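Side-chain contacts in penaeus monodon metallodensovirus major capsid protein (Penaeus monodon metallodensovirus, PDB 6WH7), which builds, in sixty copies, the icosahedral capsid of a shrimp densovirus, a shell that presumably encloses and protects the viral genome: residues M112-C116 against K117-P121; N197-P201 against S202-N206. One frame throughout, in Å; residues are numbered along the deposited sequence.

In the fold
Both contacts are local: each joins neighbouring five-residue pieces at one end of a short helix in the parvoviral jelly roll. Contact 1 leads from helix 108-113 into strand 118-135 of the B-I-D-G sheet; contact 2 runs from a loop into helix 201-204, ahead of strand 207-211 of the C-H-E-F sheet. Their centres lie about 40 Å apart, on opposite sides of the chain's centre. Both are largely buried once the capsid is assembled, though L114 in contact 1 stays exposed. The chemistry differs. Contact 1 is van der Waals packing round a histidine, whereas contact 2 combines backbone and hydroxyl hydrogen bonds with apolar packing. Both also touch other subunits.

Contact 1: M112-C116 against K117-P121; sequences MLLAC and KAHRP
L113 and H119 carry the apolar part of this turn, at the junction of helix 108-113 and strand 118-135. Their side chains cross at about a right angle, the CB atoms of L113 and H119 meeting at 4.0 Å, while L113 CD2 also approaches H119 CB. L114 adds the outer piece: although its CB starts away from the strand, the side chain swings back so that L114 CD2 reaches H119 NE2 at 3.8 Å. The imidazole is put there by its first torsion, which sets CG between the backbone N and the carbonyl carbon (chi1 61°) and turns the ring back toward the end of the helix.

Among the polar neighbours, L113 O lies 3.5 Å from H119 CD2 and approaches the ring obliquely. The ring's hydrogen bond goes elsewhere, from NE2 to the carbonyl of S232, so NE2 is tied down beside the leucine methyl group. Backbone bonds shape the turn itself: A115 N binds M112 O at 2.7 Å, and the C116 N bonds to M112 O and L113 O are both weak. C116 CB then sits 3.6 Å from A118 O as the chain turns into the strand.

K117 extends the other way, its CG anti to the backbone N (chi1 -173°), and its NZ forms salt bridges with D323 and E305. M112, A115 and C116 meet C116, A115 and M112 of a second subunit, a reciprocal pattern consistent with an icosahedral twofold axis. K117 and A118 both face R302 on strand 287-302, a classic beta bulge. Together these features mark the passage from helix 108-113, which probably corresponds to the parvoviral alpha-A helix, into strand D of the jelly roll, with the bulge where strand D begins to pair with strand 287-302.

Contact 2: N197-P201 against S202-N206; sequences NAIIP and STIFN
I200 and T203 meet at the first turn of a short, weakly bonded helix, 201-204, which precedes strand 207-211, strand F of the jelly roll. The carbonyl oxygen of I200 accepts twice from T203. The backbone N-H of T203 reaches I200 O at 3.0 Å from above the carbonyl plane. The hydroxyl OG1 of T203 reaches I200 O at 2.5 Å within that plane, on a lone pair. This second bond depends on the threonine rotamer, with OG1 held between the backbone N and the carbonyl carbon (chi1 60°). The next carbonyl along, P201 O, takes two weak bonds, from I204 N and F205 N.

Apolar groups flank this polar centre. I199 and I204 cross at about a right angle, with I199 CG2 against I204 CG2 at 3.5 Å, and I200 CB packs obliquely on T203 CG2. At the far end F205 comes back beside the proline, F205 CE2 lying 3.8 Å from P201 CB.

Further out, F205 stacks on Y272 and touches M80. S202 O takes a hydrogen bond from R67 NH2 of a fourth subunit, and N206 OD1 accepts Y52 N of a fifth, so the turn is built into subunit interfaces. Within the turn, I204 CG1 lies over one face of the F205 ring, 3.7 Å above its plane and offset toward the rim.

Contact 1: M112-C116 against K117-P121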
ATOM      1  N   MET A 112      13.733 -78.919  57.680  1.00 17.62           N
ATOM      2  CA  MET A 112      12.733 -78.924  56.630  1.00 17.62           C
ATOM      3  C   MET A 112      13.350 -79.023  55.243  1.00 17.62           C
ATOM      4  O   MET A 112      12.826 -79.735  54.383  1.00 17.62           O
ATOM      5  CB  MET A 112      11.887 -77.673  56.733  1.00 20.70           C
ATOM      6  CG  MET A 112      11.072 -77.484  55.522  1.00 20.70           C
ATOM      7  SD  MET A 112       9.864 -76.213  55.707  1.00 20.70           S
ATOM      8  CE  MET A 112       9.435 -76.050  53.991  1.00 20.70           C
ATOM      9  N   LEU A 113      14.449 -78.307  55.001  1.00 16.55           N
ATOM     10  CA  LEU A 113      15.155 -78.428  53.732  1.00 16.55           C
ATOM     11  C   LEU A 113      15.493 -79.869  53.404  1.00 16.55           C
ATOM     12  O   LEU A 113      15.629 -80.212  52.227  1.00 16.55           O
ATOM     13  CB  LEU A 113      16.437 -77.611  53.763  1.00 14.86           C
ATOM     14  CG  LEU A 113      16.276 -76.106  53.880  1.00 14.86           C
ATOM     15  CD1 LEU A 113      17.621 -75.477  54.065  1.00 14.86           C
ATOM     16  CD2 LEU A 113      15.612 -75.572  52.652  1.00 14.86           C
ATOM     17  N   LEU A 114      15.643 -80.711  54.416  1.00 16.58           N
ATOM     18  CA  LEU A 114      15.887 -82.123  54.207  1.00 16.58           C
ATOM     19  C   LEU A 114      14.626 -82.881  53.834  1.00 16.58           C
ATOM     20  O   LEU A 114      14.724 -84.019  53.365  1.00 16.58           O
ATOM     21  CB  LEU A 114      16.510 -82.718  55.464  1.00 16.50           C
ATOM     22  CG  LEU A 114      17.828 -82.041  55.823  1.00 16.50           C
ATOM     23  CD1 LEU A 114      18.395 -82.635  57.086  1.00 16.50           C
ATOM     24  CD2 LEU A 114      18.807 -82.138  54.677  1.00 16.50           C
ATOM     25  N   ALA A 115      13.455 -82.288  54.037  1.00 16.90           N
ATOM     26  CA  ALA A 115      12.207 -82.831  53.527  1.00 16.90           C
ATOM     27  C   ALA A 115      11.908 -82.367  52.111  1.00 16.90           C
ATOM     28  O   ALA A 115      10.973 -82.879  51.491  1.00 16.90           O
ATOM     29  CB  ALA A 115      11.048 -82.444  54.447  1.00 17.26           C
ATOM     30  N   CYS A 116      12.658 -81.399  51.607  1.00 16.00           N
ATOM     31  CA  CYS A 116      12.578 -80.986  50.221  1.00 16.00           C
ATOM     32  C   CYS A 116      13.251 -82.021  49.334  1.00 16.00           C
ATOM     33  O   CYS A 116      13.991 -82.887  49.801  1.00 16.00           O
ATOM     34  CB  CYS A 116      13.255 -79.638  50.030  1.00 17.81           C
ATOM     35  SG  CYS A 116      12.607 -78.360  51.077  1.00 17.81           S
ATOM     36  N   LYS A 117      12.971 -81.945  48.036  1.00 14.77           N
ATOM     37  CA  LYS A 117      13.720 -82.792  47.123  1.00 14.77           C
ATOM     38  C   LYS A 117      15.169 -82.341  47.036  1.00 14.77           C
ATOM     39  O   LYS A 117      16.089 -83.166  47.070  1.00 14.77           O
ATOM     40  CB  LYS A 117      13.092 -82.796  45.737  1.00 15.02           C
ATOM     41  CG  LYS A 117      13.775 -83.803  44.860  1.00 15.02           C
ATOM     42  CD  LYS A 117      13.205 -83.893  43.492  1.00 15.02           C
ATOM     43  CE  LYS A 117      14.066 -84.820  42.686  1.00 15.02           C
ATOM     44  NZ  LYS A 117      14.074 -86.179  43.279  1.00 15.02           N
ATOM     45  N   ALA A 118      15.388 -81.036  46.939  1.00 13.36           N
ATOM     46  CA  ALA A 118      16.711 -80.468  46.776  1.00 13.36           C
ATOM     47  C   ALA A 118      16.797 -79.169  47.551  1.00 13.36           C
ATOM     48  O   ALA A 118      15.792 -78.495  47.772  1.00 13.36           O
ATOM     49  CB  ALA A 118      17.021 -80.199  45.313  1.00 12.91           C
ATOM     50  N   HIS A 119      18.012 -78.824  47.958  1.00 12.67           N
ATOM     51  CA  HIS A 119      18.269 -77.555  48.614  1.00 12.67           C
ATOM     52  C   HIS A 119      19.659 -77.095  48.231  1.00 12.67           C
ATOM     53  O   HIS A 119      20.521 -77.901  47.884  1.00 12.67           O
ATOM     54  CB  HIS A 119      18.141 -77.656  50.135  1.00 13.37           C
ATOM     55  CG  HIS A 119      19.109 -78.605  50.756  1.00 13.37           C
ATOM     56  ND1 HIS A 119      20.410 -78.263  51.034  1.00 13.37           N
ATOM     57  CD2 HIS A 119      18.971 -79.895  51.130  1.00 13.37           C
ATOM     58  CE1 HIS A 119      21.028 -79.299  51.568  1.00 13.37           C
ATOM     59  NE2 HIS A 119      20.177 -80.302  51.637  1.00 13.37           N
ATOM     60  N   ARG A 120      19.862 -75.787  48.274  1.00 12.31           N
ATOM     61  CA  ARG A 120      21.114 -75.260  47.832  1.00 12.31           C
ATOM     62  C   ARG A 120      21.493 -74.057  48.681  1.00 12.31           C
ATOM     63  O   ARG A 120      20.626 -73.233  48.989  1.00 12.31           O
ATOM     64  CB  ARG A 120      20.982 -74.900  46.353  1.00 11.85           C
ATOM     65  CG  ARG A 120      22.179 -74.340  45.728  1.00 11.85           C
ATOM     66  CD  ARG A 120      22.008 -74.292  44.243  1.00 11.85           C
ATOM     67  NE  ARG A 120      20.900 -73.478  43.790  1.00 11.85           N
ATOM     68  CZ  ARG A 120      20.461 -73.495  42.543  1.00 11.85           C
ATOM     69  NH1 ARG A 120      21.048 -74.277  41.659  1.00 11.85           N
ATOM     70  NH2 ARG A 120      19.448 -72.729  42.179  1.00 11.85           N
ATOM     71  N   PRO A 121      22.766 -73.925  49.061  1.00 12.66           N
ATOM     72  CA  PRO A 121      23.130 -72.917  50.065  1.00 12.66           C
ATOM     73  C   PRO A 121      23.127 -71.473  49.593  1.00 12.66           C
ATOM     74  O   PRO A 121      22.999 -70.594  50.446  1.00 12.66           O
ATOM     75  CB  PRO A 121      24.535 -73.354  50.487  1.00 12.73           C
ATOM     76  CG  PRO A 121      24.557 -74.785  50.229  1.00 12.73           C
ATOM     77  CD  PRO A 121      23.794 -74.966  48.964  1.00 12.73           C
TER

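Contact 2: N197-P201 against S202-N206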
ATOM      1  N   ASN A 197      60.332 -67.969  63.908  1.00 35.58           N
ATOM      2  CA  ASN A 197      59.622 -66.700  63.925  1.00 35.58           C
ATOM      3  C   ASN A 197      58.186 -66.898  64.376  1.00 35.58           C
ATOM      4  O   ASN A 197      57.535 -67.875  63.998  1.00 35.58           O
ATOM      5  CB  ASN A 197      59.626 -66.043  62.543  1.00 33.77           C
ATOM      6  CG  ASN A 197      60.996 -65.562  62.125  1.00 33.77           C
ATOM      7  OD1 ASN A 197      61.854 -65.297  62.959  1.00 33.77           O
ATOM      8  ND2 ASN A 197      61.207 -65.450  60.822  1.00 33.77           N
ATOM      9  N   ALA A 198      57.697 -65.962  65.175  1.00 30.77           N
ATOM     10  CA  ALA A 198      56.290 -65.903  65.536  1.00 30.77           C
ATOM     11  C   ALA A 198      55.653 -64.812  64.691  1.00 30.77           C
ATOM     12  O   ALA A 198      55.914 -63.624  64.900  1.00 30.77           O
ATOM     13  CB  ALA A 198      56.113 -65.629  67.025  1.00 30.25           C
ATOM     14  N   ILE A 199      54.823 -65.218  63.734  1.00 25.97           N
ATOM     15  CA  ILE A 199      54.180 -64.268  62.843  1.00 25.97           C
ATOM     16  C   ILE A 199      53.140 -63.474  63.620  1.00 25.97           C
ATOM     17  O   ILE A 199      52.407 -64.022  64.450  1.00 25.97           O
ATOM     18  CB  ILE A 199      53.524 -65.009  61.666  1.00 26.49           C
ATOM     19  CG1 ILE A 199      54.494 -65.974  60.984  1.00 26.49           C
ATOM     20  CG2 ILE A 199      52.989 -64.031  60.664  1.00 26.49           C
ATOM     21  CD1 ILE A 199      55.665 -65.334  60.331  1.00 26.49           C
ATOM     22  N   ILE A 200      53.071 -62.173  63.362  1.00 20.97           N
ATOM     23  CA  ILE A 200      51.948 -61.350  63.786  1.00 20.97           C
ATOM     24  C   ILE A 200      50.887 -61.427  62.689  1.00 20.97           C
ATOM     25  O   ILE A 200      51.173 -61.035  61.549  1.00 20.97           O
ATOM     26  CB  ILE A 200      52.364 -59.898  64.041  1.00 20.12           C
ATOM     27  CG1 ILE A 200      53.406 -59.825  65.152  1.00 20.12           C
ATOM     28  CG2 ILE A 200      51.168 -59.063  64.405  1.00 20.12           C
ATOM     29  CD1 ILE A 200      52.918 -60.331  66.465  1.00 20.12           C
ATOM     30  N   PRO A 201      49.684 -61.921  62.982  1.00 18.31           N
ATOM     31  CA  PRO A 201      48.737 -62.220  61.897  1.00 18.31           C
ATOM     32  C   PRO A 201      48.396 -61.027  61.029  1.00 18.31           C
ATOM     33  O   PRO A 201      48.335 -61.156  59.803  1.00 18.31           O
ATOM     34  CB  PRO A 201      47.514 -62.736  62.658  1.00 19.07           C
ATOM     35  CG  PRO A 201      48.068 -63.281  63.910  1.00 19.07           C
ATOM     36  CD  PRO A 201      49.174 -62.359  64.285  1.00 19.07           C
ATOM     37  N   SER A 202      48.181 -59.862  61.632  1.00 16.84           N
ATOM     38  CA  SER A 202      47.808 -58.675  60.877  1.00 16.84           C
ATOM     39  C   SER A 202      48.848 -58.281  59.837  1.00 16.84           C
ATOM     40  O   SER A 202      48.502 -57.622  58.854  1.00 16.84           O
ATOM     41  CB  SER A 202      47.580 -57.515  61.839  1.00 15.90           C
ATOM     42  OG  SER A 202      47.318 -56.316  61.139  1.00 15.90           O
ATOM     43  N   THR A 203      50.108 -58.657  60.030  1.00 16.71           N
ATOM     44  CA  THR A 203      51.159 -58.167  59.150  1.00 16.71           C
ATOM     45  C   THR A 203      51.217 -58.924  57.833  1.00 16.71           C
ATOM     46  O   THR A 203      51.588 -58.344  56.810  1.00 16.71           O
ATOM     47  CB  THR A 203      52.508 -58.246  59.856  1.00 17.35           C
ATOM     48  OG1 THR A 203      52.779 -59.602  60.214  1.00 17.35           O
ATOM     49  CG2 THR A 203      52.486 -57.401  61.110  1.00 17.35           C
ATOM     50  N   ILE A 204      50.899 -60.214  57.839  1.00 16.72           N
ATOM     51  CA  ILE A 204      50.933 -60.990  56.607  1.00 16.72           C
ATOM     52  C   ILE A 204      49.638 -60.856  55.817  1.00 16.72           C
ATOM     53  O   ILE A 204      49.656 -60.842  54.583  1.00 16.72           O
ATOM     54  CB  ILE A 204      51.267 -62.451  56.926  1.00 17.35           C
ATOM     55  CG1 ILE A 204      50.237 -63.044  57.879  1.00 17.35           C
ATOM     56  CG2 ILE A 204      52.633 -62.520  57.534  1.00 17.35           C
ATOM     57  CD1 ILE A 204      50.381 -64.524  58.068  1.00 17.35           C
ATOM     58  N   PHE A 205      48.503 -60.756  56.497  1.00 15.82           N
ATOM     59  CA  PHE A 205      47.216 -60.843  55.822  1.00 15.82           C
ATOM     60  C   PHE A 205      46.937 -59.590  55.007  1.00 15.82           C
ATOM     61  O   PHE A 205      47.248 -58.474  55.423  1.00 15.82           O
ATOM     62  CB  PHE A 205      46.113 -61.085  56.844  1.00 15.20           C
ATOM     63  CG  PHE A 205      46.200 -62.424  57.503  1.00 15.20           C
ATOM     64  CD1 PHE A 205      46.732 -63.496  56.831  1.00 15.20           C
ATOM     65  CD2 PHE A 205      45.822 -62.595  58.814  1.00 15.20           C
ATOM     66  CE1 PHE A 205      46.832 -64.720  57.435  1.00 15.20           C
ATOM     67  CE2 PHE A 205      45.931 -63.814  59.425  1.00 15.20           C
ATOM     68  CZ  PHE A 205      46.432 -64.878  58.734  1.00 15.20           C
ATOM     69  N   ASN A 206      46.373 -59.793  53.820  1.00 15.69           N
ATOM     70  CA  ASN A 206      46.078 -58.714  52.893  1.00 15.69           C
ATOM     71  C   ASN A 206      45.160 -57.664  53.492  1.00 15.69           C
ATOM     72  O   ASN A 206      45.585 -56.539  53.759  1.00 15.69           O
ATOM     73  CB  ASN A 206      45.443 -59.270  51.623  1.00 16.81           C
ATOM     74  CG  ASN A 206      45.221 -58.211  50.585  1.00 16.81           C
ATOM     75  OD1 ASN A 206      46.005 -57.281  50.454  1.00 16.81           O
ATOM     76  ND2 ASN A 206      44.117 -58.313  49.874  1.00 16.81           N
TER